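Local coordinates for transcription inhibitor protein Gfh1 (Thermus thermophilus, PDB 2F23) that inhibits all catalytic activities of RNA polymerase by partly occluding its substrate-binding site and so preventing nucleoside triphosphate binding, at residues A[4-9]-A[73-78]; A[31-36]-A[46-51]; A[63-68]-A[93-98]; A[81-86]-A[149-154]; A[123-128]-A[141-146]. All coordinates share one frame; numbering follows the deposited sequence.

Overall arrangement
The contacts span the coiled coil and the C-terminal domain of Gfh1. Interaction 2 joins helices 9-37 and 46-71 near the far end of the coiled coil. Its segments lie in sequence between those of interaction 1, which pairs strands 5-7 and 72-74 at the opposite end, about 40 Å away between centres. Interaction 3, about 16 Å from interaction 1, sets helix 46-71 against a loop of the C-terminal domain. Interactions 4 and 5 share strand 145-155 of that domain, the segments of 5 falling between those of 4. Segments of interactions 1 and 3, and of 3 and 4, alternate along the chain, and Lys6 touches Arg150, which ties the helical hairpin to the domain.

Interaction 1 of 5, residues A[4-9]-A[73-78]; sequences EVKLTK and VILEEG
The carbonyl oxygen of Leu7 is met by two neighbouring residues of segment 73-78: Leu75 N donates a hydrogen bond to Leu7 O at 2.8 Å, and the CA-H of Ile74 points to the same oxygen, with Ile74 CA 3.2 Å from Leu7 O. Two more backbone bonds precede it, Val73 N to Val5 O at 2.9 Å and Leu7 N to Val73 O at 3.0 Å. Together they make a short parallel ladder in which Lys6 pairs with Val73 and Leu7 with Ile74. One strand leads into helix 9-37 and the other follows helix 46-71, so the ladder joins the two ends of the helical hairpin. Lys6 and Val73 share one face of the ladder, where Leu75 CD1 rests against the first methylene of the lysine, 3.8 Å from Lys6 CB. Leu7 and Ile74 occupy the other, and both reach Tyr12 of helix 9-37, a place suited to branched apolar chains. Thr8 is the N-cap of that helix, a role its hydroxyl suits: OG1 accepts from Gly11 N and is also hydrogen-bonded to Asp136. Beyond the strands a water ties the segments together, accepting from Lys9 N and donating to Leu75 O and to Glu77 OE2. The bend of Glu77 at chi2 (68°) turns its carboxylate across the aliphatic part of Lys9, where Glu77 OE1 lies 3.7 Å from Lys9 CD.

Interaction 2 of 5, residues A[31-36]-A[46-51]; sequences KILQEL and SGLEAA
Leu36 and Leu48 make the shortest side-chain contact of the two segments, the CD2 methyl of Leu48 pressing on Leu36 CB at 3.4 Å, tighter than ordinary van der Waals contact. Leu36 points toward helix 46-51 and its CD1 branch reaches on, 3.7 Å from the methyl of Ala51 and 3.5 Å from Gly47 O, spanning one turn of the partner. Leu33, one turn earlier, arrives differently. With CG anti to the backbone N (chi1 176°) it swings its end toward helix 46-51, crosses Leu48 at about a right angle, and puts CD1 4.1 Å from both Leu48 CD2 and Ala51 CB. The alanine methyl thus sits among Leu33, Leu36 and, more loosely, Ile32; the backbones come nearest at Leu33 and Ala51, which suits so small a residue. The helices run antiparallel, at 155° with 9.4 Å between the axes of these short segments, as expected of the two arms of a Gre-type coiled coil close to its tip. The side chains meet carbon to carbon, and Gly47 O is the one polar atom touched; the contact therefore carries no directional bond between the arms, and their register at this level probably depends on how the leucine branches fit together.

Interaction 3 of 5, residues A[63-68]-A[93-98]; sequences DSLEDI and DPLSGE
Leu65 and Leu95 both carry CG anti to their own carbonyl carbon (chi1 -71° and -69°), which turns the end of each side chain toward the other segment; there they cross obliquely, Leu95 CD1 lying 3.9 Å from Leu65 CG. Ser64, one residue earlier on the helix, points at the loop and sets its CB 3.6 Å from Pro94 O. A water completes this side of the contact: it lies 2.7 Å from Ser64 OG and donates a hydrogen bond to Leu95 O at 2.6 Å. A short polar side chain suits Ser64, since it leaves room for the water while the loop carbonyls come close. Ile68, a turn further on, faces Pro94, and its exact spacing there is doubtful. Asp93 organises much of the loop. Its OD1 accepts from Leu95 N at 2.8 Å, an Asx turn, and from Ser96 N, an Asx motif in which this second donor stands above the carboxylate plane; OD2 forms a salt bridge with Arg147. Gly97, with a positive phi of 84°, lets the chain turn back, and Asp93 N donates to Glu98 O as strand 88-92 gives way to 99-105. The contact lies where the coiled coil meets the C-terminal domain, at the junction of two parts of a protein whose orientation changes with pH. Between these two segments, aliphatic contact and a bridging water carry few directional constraints, so the fit here probably rests mainly on the shapes of the leucines and the loop.

Interaction 4 of 5, residues A[81-86]-A[149-154]; sequences EVIGLG and FRVVAI
Glu81 and Ile154 bring the two backbones nearest to one another, CA to CA 6.2 Å, where the irregular chain 81-86 passes the last residues of strand 145-155. Side chains span the gap. Ile154, its CG1 anti to the carbonyl carbon (chi1 -60°), reaches out with both branches: CG2 lies 3.9 Å from Glu81 CB, while CD1 meets Ile83 CG1 at 3.4 Å, a tight carbon pair, with the two isoleucines crossing at about a right angle. Ile83 CD1 extends further to Val151 CG1 at 4.4 Å, and Ile83 also touches Val89 of the adjacent strand. Isoleucine suits position 154 because it offers two branches, so one residue can touch both Glu81 and Ile83. With an alanine in place of Ile154 both branches go, and Ile83 would probably face a gap and lose much of its cover. Ile154 O approaches the Glu81 carboxylate about equally near its CD and both oxygens, Glu81 OE2 closest at 3.3 Å; two acceptors so close are probably mildly repulsive. Farther back along the strand, Val152 and Ala153 both face Glu90 in a classic beta bulge. The whole belongs to the FKBP-like C-terminal domain of the GreA/GreB family, whose entering chain packs against the end of its long strand 145-155.

Interaction 5 of 5, residues A[123-128]-A[141-146]; sequences SPMGKA and DTPKGK
Met125 makes most of this contact, and its terminal methyl does the touching: CE lies 3.0 Å from Asp141 O and 3.4 Å from Thr142 CA, both close. The same methyl reaches Pro143 CD at 4.1 Å, while SD passes Thr142 CG2 at a slant, 4.1 Å away. The chain leaves the helix with CG anti to the backbone N (chi1 -165°), and chi3 (-25°) lies away from a staggered value, which with the short CE contacts suggests tight, slightly strained packing; the unbranched methionine chain can reach the strand from the helix. Beside it, a water accepts from Met125 N and donates to Asp141 O, linking the first turn of the helix to the strand edge. Behind these partners stands the turn. Thr142 OG1 donates to Gly145 O at 2.7 Å in the carbonyl plane, on a lone pair, and it accepts from Lys144 N in an ST turn. A valine in place of Thr142 removes the hydroxyl, and the Lys144 amide and Gly145 O would probably each lose a partner, leaving the turn less firmly held. The positive phi of Gly145 (115°) suits a glycine. On the helix side, Ser123 is the N-cap, its OG accepting from Gly126 N at 3.0 Å, and Met125 packs further on Leu140 and Ile119 of the sheet. The arrangement is a 2:2 beta hairpin, its two-residue loop a type I turn from Thr142 to Gly145 closed by Thr142 N to Gly145 O and Gly145 N to Thr142 O, with the capped start of helix 124-129 laid beside it in the FKBP-like domain.

Interaction 1 of 5, residues A[4-9]-A[73-78]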
# COMPACT_ATOMS: atom_id res chain seq x y z
N GLU A 4 1.10 15.01 -7.46
CA GLU A 4 -0.24 15.15 -6.88
C GLU A 4 -0.76 13.81 -6.36
O GLU A 4 -0.42 12.75 -6.89
CB GLU A 4 -1.21 15.71 -7.92
CG GLU A 4 -1.26 14.90 -9.21
CD GLU A 4 -2.24 15.46 -10.22
OE1 GLU A 4 -2.11 16.66 -10.57
OE2 GLU A 4 -3.13 14.71 -10.67
N VAL A 5 -1.59 13.86 -5.32
CA VAL A 5 -2.15 12.65 -4.73
C VAL A 5 -3.67 12.71 -4.69
O VAL A 5 -4.25 13.57 -4.02
CB VAL A 5 -1.64 12.43 -3.29
CG1 VAL A 5 -2.22 11.15 -2.72
CG2 VAL A 5 -0.13 12.38 -3.28
N LYS A 6 -4.31 11.79 -5.39
CA LYS A 6 -5.77 11.73 -5.42
C LYS A 6 -6.23 10.50 -4.66
O LYS A 6 -5.66 9.42 -4.82
CB LYS A 6 -6.26 11.64 -6.87
CG LYS A 6 -5.98 12.87 -7.70
CD LYS A 6 -6.42 12.67 -9.14
CE LYS A 6 -5.35 11.99 -9.99
NZ LYS A 6 -4.95 10.64 -9.49
N LEU A 7 -7.24 10.67 -3.81
CA LEU A 7 -7.80 9.57 -3.04
C LEU A 7 -9.31 9.65 -3.04
O LEU A 7 -9.88 10.74 -3.09
CB LEU A 7 -7.33 9.64 -1.58
CG LEU A 7 -5.90 9.22 -1.23
CD1 LEU A 7 -5.61 9.53 0.23
CD2 LEU A 7 -5.73 7.74 -1.50
N THR A 8 -9.97 8.50 -3.00
CA THR A 8 -11.42 8.49 -2.90
C THR A 8 -11.66 8.54 -1.40
O THR A 8 -10.72 8.41 -0.61
CB THR A 8 -12.04 7.19 -3.44
OG1 THR A 8 -11.41 6.08 -2.79
CG2 THR A 8 -11.86 7.08 -4.94
N LYS A 9 -12.91 8.72 -0.98
CA LYS A 9 -13.20 8.74 0.44
C LYS A 9 -12.78 7.41 1.06
O LYS A 9 -12.24 7.37 2.16
CB LYS A 9 -14.69 9.00 0.67
CG LYS A 9 -15.14 10.36 0.15
CD LYS A 9 -16.61 10.64 0.45
CE LYS A 9 -16.86 10.82 1.93
NZ LYS A 9 -18.25 11.28 2.20
N VAL A 73 -6.09 14.86 -2.24
CA VAL A 73 -7.26 15.60 -2.66
C VAL A 73 -8.32 14.51 -2.71
O VAL A 73 -8.11 13.47 -3.34
CB VAL A 73 -7.09 16.21 -4.06
CG1 VAL A 73 -8.38 16.91 -4.48
CG2 VAL A 73 -5.92 17.18 -4.07
N ILE A 74 -9.44 14.72 -2.02
CA ILE A 74 -10.50 13.73 -2.00
C ILE A 74 -11.41 13.90 -3.20
O ILE A 74 -12.04 14.94 -3.38
CB ILE A 74 -11.35 13.86 -0.71
CG1 ILE A 74 -10.45 13.68 0.51
CG2 ILE A 74 -12.45 12.81 -0.72
CD1 ILE A 74 -9.72 12.36 0.55
N LEU A 75 -11.46 12.86 -4.02
CA LEU A 75 -12.27 12.89 -5.22
C LEU A 75 -13.73 12.63 -4.94
O LEU A 75 -14.10 12.05 -3.92
CB LEU A 75 -11.75 11.86 -6.23
CG LEU A 75 -10.31 12.07 -6.70
CD1 LEU A 75 -9.92 10.94 -7.64
CD2 LEU A 75 -10.19 13.42 -7.40
N GLU A 76 -14.56 13.08 -5.86
CA GLU A 76 -15.99 12.91 -5.78
C GLU A 76 -16.27 11.44 -6.11
O GLU A 76 -15.55 10.82 -6.90
CB GLU A 76 -16.63 13.84 -6.79
CG GLU A 76 -18.13 13.82 -6.85
CD GLU A 76 -18.65 14.84 -7.83
OE1 GLU A 76 -19.83 14.76 -8.18
OE2 GLU A 76 -17.86 15.73 -8.25
N GLU A 77 -17.30 10.87 -5.49
CA GLU A 77 -17.64 9.47 -5.74
C GLU A 77 -17.99 9.26 -7.22
O GLU A 77 -18.32 10.22 -7.92
CB GLU A 77 -18.83 9.06 -4.88
CG GLU A 77 -18.67 7.69 -4.25
CD GLU A 77 -17.56 7.67 -3.22
OE1 GLU A 77 -17.77 8.21 -2.11
OE2 GLU A 77 -16.48 7.12 -3.51
N GLY A 78 -17.89 8.02 -7.67
CA GLY A 78 -18.21 7.67 -9.05
C GLY A 78 -17.58 8.53 -10.14
O GLY A 78 -18.20 8.75 -11.18
O HOH W 1 -14.76 9.43 -3.03

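Interaction 2 of 5, residues A[31-36]-A[46-51]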
# COMPACT_ATOMS: atom_id res chain seq x y z
N LYS A 31 8.22 1.59 23.50
CA LYS A 31 8.23 1.07 24.86
C LYS A 31 9.28 -0.03 24.97
O LYS A 31 10.06 -0.06 25.92
CB LYS A 31 6.85 0.52 25.23
CG LYS A 31 6.75 -0.01 26.65
CD LYS A 31 5.37 -0.59 26.94
CE LYS A 31 5.08 -1.81 26.08
NZ LYS A 31 6.03 -2.92 26.35
N ILE A 32 9.30 -0.93 23.99
CA ILE A 32 10.27 -2.02 23.97
C ILE A 32 11.70 -1.48 23.96
O ILE A 32 12.55 -1.95 24.71
CB ILE A 32 10.05 -2.92 22.73
CG1 ILE A 32 8.74 -3.70 22.89
CG2 ILE A 32 11.23 -3.87 22.55
CD1 ILE A 32 8.39 -4.57 21.71
N LEU A 33 11.95 -0.49 23.11
CA LEU A 33 13.28 0.10 23.02
C LEU A 33 13.69 0.71 24.36
O LEU A 33 14.80 0.50 24.84
CB LEU A 33 13.33 1.17 21.93
CG LEU A 33 14.66 1.92 21.83
CD1 LEU A 33 15.78 0.94 21.53
CD2 LEU A 33 14.58 2.98 20.73
N GLN A 34 12.78 1.47 24.96
CA GLN A 34 13.06 2.12 26.24
C GLN A 34 13.38 1.09 27.32
O GLN A 34 14.32 1.27 28.10
CB GLN A 34 11.87 2.97 26.67
CG GLN A 34 12.11 3.78 27.94
CD GLN A 34 13.30 4.72 27.81
OE1 GLN A 34 13.41 5.47 26.84
NE2 GLN A 34 14.18 4.69 28.80
N GLU A 35 12.61 0.01 27.36
CA GLU A 35 12.82 -1.05 28.34
C GLU A 35 14.22 -1.65 28.19
O GLU A 35 14.91 -1.88 29.19
CB GLU A 35 11.78 -2.17 28.17
CG GLU A 35 10.33 -1.71 28.16
CD GLU A 35 9.88 -1.07 29.46
OE1 GLU A 35 10.45 -0.03 29.84
OE2 GLU A 35 8.95 -1.61 30.09
N LEU A 36 14.64 -1.89 26.95
CA LEU A 36 15.95 -2.47 26.69
C LEU A 36 17.08 -1.50 27.02
O LEU A 36 18.16 -1.92 27.44
CB LEU A 36 16.06 -2.89 25.22
CG LEU A 36 15.16 -4.06 24.78
CD1 LEU A 36 15.34 -4.30 23.29
CD2 LEU A 36 15.52 -5.31 25.57
N SER A 46 22.54 -7.05 20.41
CA SER A 46 21.70 -7.58 19.34
C SER A 46 20.23 -7.19 19.51
O SER A 46 19.57 -6.79 18.54
CB SER A 46 21.81 -9.11 19.28
OG SER A 46 20.95 -9.64 18.29
N GLY A 47 19.73 -7.33 20.73
CA GLY A 47 18.34 -7.00 21.01
C GLY A 47 18.04 -5.53 20.83
O GLY A 47 16.99 -5.17 20.29
N LEU A 48 18.95 -4.68 21.28
CA LEU A 48 18.77 -3.24 21.15
C LEU A 48 18.76 -2.84 19.68
O LEU A 48 17.94 -2.02 19.25
CB LEU A 48 19.89 -2.49 21.87
CG LEU A 48 19.74 -2.24 23.37
CD1 LEU A 48 21.05 -1.70 23.93
CD2 LEU A 48 18.61 -1.25 23.62
N GLU A 49 19.68 -3.40 18.90
CA GLU A 49 19.75 -3.07 17.49
C GLU A 49 18.48 -3.49 16.76
O GLU A 49 17.98 -2.74 15.91
CB GLU A 49 20.98 -3.74 16.85
CG GLU A 49 22.30 -3.11 17.27
CD GLU A 49 22.34 -1.61 17.02
OE1 GLU A 49 22.07 -1.19 15.87
OE2 GLU A 49 22.64 -0.84 17.96
N ALA A 50 17.96 -4.66 17.10
CA ALA A 50 16.73 -5.15 16.47
C ALA A 50 15.56 -4.24 16.84
O ALA A 50 14.70 -3.96 16.01
CB ALA A 50 16.45 -6.59 16.92
N ALA A 51 15.54 -3.78 18.09
CA ALA A 51 14.48 -2.90 18.56
C ALA A 51 14.54 -1.56 17.85
O ALA A 51 13.51 -1.00 17.49
CB ALA A 51 14.60 -2.70 20.07

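Interaction 3 of 5, residues A[63-68]-A[93-98]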
# COMPACT_ATOMS: atom_id res chain seq x y z
N ASP A 63 5.73 8.01 8.19
CA ASP A 63 6.09 9.21 7.44
C ASP A 63 5.47 9.18 6.04
O ASP A 63 4.97 10.20 5.55
CB ASP A 63 7.61 9.36 7.33
CG ASP A 63 8.26 9.72 8.65
OD1 ASP A 63 7.67 10.53 9.40
OD2 ASP A 63 9.36 9.20 8.94
N SER A 64 5.51 8.02 5.41
CA SER A 64 4.93 7.88 4.07
C SER A 64 3.42 8.07 4.11
O SER A 64 2.85 8.74 3.25
CB SER A 64 5.28 6.51 3.49
OG SER A 64 6.67 6.41 3.22
N LEU A 65 2.78 7.49 5.12
CA LEU A 65 1.33 7.61 5.24
C LEU A 65 0.91 9.05 5.50
O LEU A 65 -0.04 9.54 4.92
CB LEU A 65 0.81 6.69 6.35
CG LEU A 65 0.88 5.21 5.98
CD1 LEU A 65 0.59 4.36 7.20
CD2 LEU A 65 -0.12 4.91 4.86
N GLU A 66 1.64 9.73 6.39
CA GLU A 66 1.32 11.11 6.71
C GLU A 66 1.52 12.00 5.49
O GLU A 66 0.77 12.95 5.28
CB GLU A 66 2.19 11.60 7.87
CG GLU A 66 1.74 11.04 9.22
CD GLU A 66 2.67 11.41 10.36
OE1 GLU A 66 2.23 11.29 11.52
OE2 GLU A 66 3.82 11.82 10.10
N ASP A 67 2.54 11.69 4.70
CA ASP A 67 2.83 12.47 3.50
C ASP A 67 1.67 12.37 2.51
O ASP A 67 1.17 13.39 2.03
CB ASP A 67 4.11 11.96 2.82
CG ASP A 67 4.44 12.74 1.56
OD1 ASP A 67 4.73 12.10 0.53
OD2 ASP A 67 4.41 13.98 1.61
N ILE A 68 1.26 11.15 2.22
CA ILE A 68 0.17 10.92 1.28
C ILE A 68 -1.16 11.49 1.76
O ILE A 68 -1.85 12.18 1.02
CB ILE A 68 0.00 9.42 1.00
CG1 ILE A 68 1.30 8.88 0.41
CG2 ILE A 68 -1.18 9.19 0.05
CD1 ILE A 68 1.26 7.43 0.09
N ASP A 93 2.46 2.10 -4.81
CA ASP A 93 2.54 1.64 -3.43
C ASP A 93 2.70 2.90 -2.57
O ASP A 93 3.67 3.65 -2.72
CB ASP A 93 3.76 0.73 -3.27
CG ASP A 93 3.83 0.08 -1.91
OD1 ASP A 93 3.56 0.78 -0.91
OD2 ASP A 93 4.18 -1.12 -1.83
N PRO A 94 1.74 3.16 -1.68
CA PRO A 94 1.80 4.35 -0.82
C PRO A 94 2.95 4.37 0.19
O PRO A 94 3.33 5.44 0.67
CB PRO A 94 0.43 4.37 -0.15
CG PRO A 94 0.06 2.93 -0.09
CD PRO A 94 0.49 2.42 -1.44
N LEU A 95 3.49 3.20 0.50
CA LEU A 95 4.58 3.11 1.46
C LEU A 95 5.98 3.18 0.84
O LEU A 95 6.90 3.73 1.44
CB LEU A 95 4.46 1.81 2.28
CG LEU A 95 3.30 1.68 3.27
CD1 LEU A 95 3.39 2.77 4.32
CD2 LEU A 95 1.96 1.75 2.55
N SER A 96 6.13 2.64 -0.37
CA SER A 96 7.43 2.64 -1.03
C SER A 96 7.52 3.57 -2.23
O SER A 96 8.62 3.94 -2.65
CB SER A 96 7.79 1.22 -1.47
OG SER A 96 6.97 0.81 -2.55
N GLY A 97 6.37 3.93 -2.79
CA GLY A 97 6.36 4.80 -3.95
C GLY A 97 6.56 4.01 -5.22
O GLY A 97 6.60 4.58 -6.32
N GLU A 98 6.68 2.69 -5.09
CA GLU A 98 6.88 1.82 -6.25
C GLU A 98 5.69 1.93 -7.20
O GLU A 98 4.54 1.92 -6.78
CB GLU A 98 7.04 0.37 -5.80
CG GLU A 98 7.25 -0.61 -6.94
CD GLU A 98 7.43 -2.04 -6.46
OE1 GLU A 98 8.33 -2.28 -5.63
OE2 GLU A 98 6.67 -2.92 -6.91
O HOH W 2 7.60 3.93 3.93

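Interaction 4 of 5, residues A[81-86]-A[149-154]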
# COMPACT_ATOMS: atom_id res chain seq x y z
N GLU A 81 -12.95 6.83 -14.82
CA GLU A 81 -13.19 5.49 -15.34
C GLU A 81 -13.27 4.47 -14.22
O GLU A 81 -12.90 4.75 -13.07
CB GLU A 81 -12.07 5.09 -16.32
CG GLU A 81 -12.11 5.84 -17.65
CD GLU A 81 -11.06 5.35 -18.64
OE1 GLU A 81 -10.88 4.13 -18.77
OE2 GLU A 81 -10.42 6.20 -19.30
N VAL A 82 -13.78 3.28 -14.54
CA VAL A 82 -13.88 2.22 -13.55
C VAL A 82 -13.20 0.99 -14.15
O VAL A 82 -13.35 0.71 -15.34
CB VAL A 82 -15.36 1.92 -13.20
CG1 VAL A 82 -16.13 1.53 -14.43
CG2 VAL A 82 -15.44 0.81 -12.15
N ILE A 83 -12.44 0.27 -13.33
CA ILE A 83 -11.69 -0.89 -13.78
C ILE A 83 -12.53 -2.09 -14.19
O ILE A 83 -13.31 -2.62 -13.41
CB ILE A 83 -10.69 -1.35 -12.70
CG1 ILE A 83 -9.75 -0.20 -12.35
CG2 ILE A 83 -9.91 -2.56 -13.19
CD1 ILE A 83 -8.92 -0.44 -11.12
N GLY A 84 -12.34 -2.52 -15.44
CA GLY A 84 -13.05 -3.67 -15.96
C GLY A 84 -12.17 -4.43 -16.92
O GLY A 84 -10.99 -4.14 -17.07
N LEU A 85 -12.75 -5.41 -17.59
CA LEU A 85 -12.01 -6.20 -18.56
C LEU A 85 -11.43 -5.24 -19.60
O LEU A 85 -12.15 -4.40 -20.15
CB LEU A 85 -12.97 -7.21 -19.21
CG LEU A 85 -12.44 -8.37 -20.04
CD1 LEU A 85 -11.42 -9.17 -19.25
CD2 LEU A 85 -13.63 -9.25 -20.42
N GLY A 86 -10.13 -5.35 -19.85
CA GLY A 86 -9.49 -4.48 -20.83
C GLY A 86 -8.83 -3.23 -20.28
O GLY A 86 -8.04 -2.58 -20.97
N PHE A 149 -1.68 -0.91 -2.85
CA PHE A 149 -1.52 0.04 -3.96
C PHE A 149 -2.66 1.03 -4.06
O PHE A 149 -3.81 0.71 -3.79
CB PHE A 149 -1.46 -0.69 -5.30
CG PHE A 149 -0.23 -1.52 -5.50
CD1 PHE A 149 -0.24 -2.88 -5.22
CD2 PHE A 149 0.94 -0.94 -5.98
CE1 PHE A 149 0.89 -3.66 -5.41
CE2 PHE A 149 2.09 -1.71 -6.17
CZ PHE A 149 2.06 -3.07 -5.89
N ARG A 150 -2.32 2.24 -4.49
CA ARG A 150 -3.31 3.29 -4.71
C ARG A 150 -3.49 3.31 -6.22
O ARG A 150 -2.52 3.22 -6.96
CB ARG A 150 -2.77 4.64 -4.23
CG ARG A 150 -3.68 5.82 -4.54
CD ARG A 150 -3.15 7.08 -3.87
NE ARG A 150 -1.83 7.45 -4.37
CZ ARG A 150 -1.62 8.23 -5.42
NH1 ARG A 150 -2.64 8.74 -6.08
NH2 ARG A 150 -0.38 8.51 -5.80
N VAL A 151 -4.74 3.40 -6.67
CA VAL A 151 -5.02 3.46 -8.10
C VAL A 151 -4.75 4.88 -8.57
O VAL A 151 -5.41 5.82 -8.13
CB VAL A 151 -6.49 3.09 -8.40
CG1 VAL A 151 -6.76 3.17 -9.89
CG2 VAL A 151 -6.78 1.69 -7.88
N VAL A 152 -3.77 5.04 -9.46
CA VAL A 152 -3.39 6.36 -9.95
C VAL A 152 -4.05 6.75 -11.27
O VAL A 152 -4.38 7.92 -11.47
CB VAL A 152 -1.85 6.44 -10.11
CG1 VAL A 152 -1.45 7.77 -10.72
CG2 VAL A 152 -1.20 6.26 -8.75
N ALA A 153 -4.23 5.78 -12.15
CA ALA A 153 -4.83 6.04 -13.45
C ALA A 153 -5.48 4.79 -14.03
O ALA A 153 -5.05 3.67 -13.73
CB ALA A 153 -3.77 6.57 -14.42
N ILE A 154 -6.51 4.99 -14.84
CA ILE A 154 -7.22 3.89 -15.50
C ILE A 154 -7.50 4.34 -16.93
O ILE A 154 -8.03 5.43 -17.14
CB ILE A 154 -8.58 3.59 -14.83
CG1 ILE A 154 -8.36 3.20 -13.36
CG2 ILE A 154 -9.30 2.47 -15.59
CD1 ILE A 154 -9.65 3.16 -12.57

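Interaction 5 of 5, residues A[123-128]-A[141-146]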
# COMPACT_ATOMS: atom_id res chain seq x y z
N SER A 123 -8.53 -14.05 -11.33
CA SER A 123 -7.50 -14.26 -10.30
C SER A 123 -7.80 -13.39 -9.09
O SER A 123 -8.58 -12.45 -9.17
CB SER A 123 -6.13 -13.89 -10.85
OG SER A 123 -6.01 -12.49 -11.02
N PRO A 124 -7.18 -13.69 -7.94
CA PRO A 124 -7.43 -12.88 -6.75
C PRO A 124 -7.14 -11.40 -6.99
O PRO A 124 -7.89 -10.54 -6.54
CB PRO A 124 -6.49 -13.50 -5.71
CG PRO A 124 -6.52 -14.95 -6.09
CD PRO A 124 -6.39 -14.89 -7.60
N MET A 125 -6.06 -11.10 -7.69
CA MET A 125 -5.70 -9.71 -7.97
C MET A 125 -6.72 -9.09 -8.92
O MET A 125 -7.18 -7.97 -8.72
CB MET A 125 -4.30 -9.63 -8.59
CG MET A 125 -3.68 -8.24 -8.60
SD MET A 125 -1.99 -8.21 -9.29
CE MET A 125 -1.45 -9.83 -9.02
N GLY A 126 -7.07 -9.85 -9.96
CA GLY A 126 -8.03 -9.36 -10.94
C GLY A 126 -9.37 -9.01 -10.32
O GLY A 126 -9.90 -7.92 -10.55
N LYS A 127 -9.91 -9.93 -9.53
CA LYS A 127 -11.19 -9.69 -8.88
C LYS A 127 -11.13 -8.54 -7.89
O LYS A 127 -12.13 -7.84 -7.68
CB LYS A 127 -11.68 -10.95 -8.16
CG LYS A 127 -12.26 -12.01 -9.09
CD LYS A 127 -13.15 -12.98 -8.31
CE LYS A 127 -13.83 -14.00 -9.22
NZ LYS A 127 -12.94 -15.11 -9.65
N ALA A 128 -9.97 -8.34 -7.29
CA ALA A 128 -9.79 -7.27 -6.31
C ALA A 128 -9.76 -5.89 -6.98
O ALA A 128 -10.06 -4.88 -6.34
CB ALA A 128 -8.51 -7.49 -5.52
N ASP A 141 -2.76 -9.32 -4.16
CA ASP A 141 -1.95 -10.52 -4.10
C ASP A 141 -1.17 -10.61 -5.41
O ASP A 141 -1.65 -11.17 -6.39
CB ASP A 141 -2.84 -11.75 -3.93
CG ASP A 141 -3.65 -11.70 -2.64
OD1 ASP A 141 -3.04 -11.71 -1.55
OD2 ASP A 141 -4.90 -11.65 -2.72
N THR A 142 0.03 -10.04 -5.41
CA THR A 142 0.87 -10.02 -6.60
C THR A 142 1.83 -11.21 -6.59
O THR A 142 1.92 -11.94 -5.60
CB THR A 142 1.71 -8.73 -6.66
OG1 THR A 142 2.75 -8.79 -5.69
CG2 THR A 142 0.83 -7.52 -6.38
N PRO A 143 2.58 -11.41 -7.69
CA PRO A 143 3.52 -12.54 -7.73
C PRO A 143 4.67 -12.35 -6.74
O PRO A 143 5.42 -13.29 -6.46
CB PRO A 143 3.99 -12.54 -9.18
CG PRO A 143 3.86 -11.10 -9.59
CD PRO A 143 2.53 -10.72 -8.99
N LYS A 144 4.79 -11.14 -6.20
CA LYS A 144 5.84 -10.83 -5.23
C LYS A 144 5.26 -10.85 -3.82
O LYS A 144 5.97 -10.56 -2.85
CB LYS A 144 6.44 -9.45 -5.52
CG LYS A 144 6.84 -9.22 -6.96
CD LYS A 144 7.87 -10.22 -7.44
CE LYS A 144 8.26 -9.97 -8.89
NZ LYS A 144 9.26 -10.95 -9.38
N GLY A 145 3.98 -11.18 -3.71
CA GLY A 145 3.34 -11.22 -2.40
C GLY A 145 2.26 -10.17 -2.25
O GLY A 145 1.89 -9.51 -3.22
N LYS A 146 1.75 -10.03 -1.03
CA LYS A 146 0.70 -9.07 -0.73
C LYS A 146 1.27 -7.66 -0.60
O LYS A 146 2.21 -7.42 0.16
CB LYS A 146 -0.00 -9.47 0.58
CG LYS A 146 -1.21 -8.63 0.96
CD LYS A 146 -1.75 -9.06 2.32
CE LYS A 146 -3.01 -8.30 2.71
NZ LYS A 146 -4.16 -8.63 1.81
O HOH W 3 -3.88 -12.88 -7.83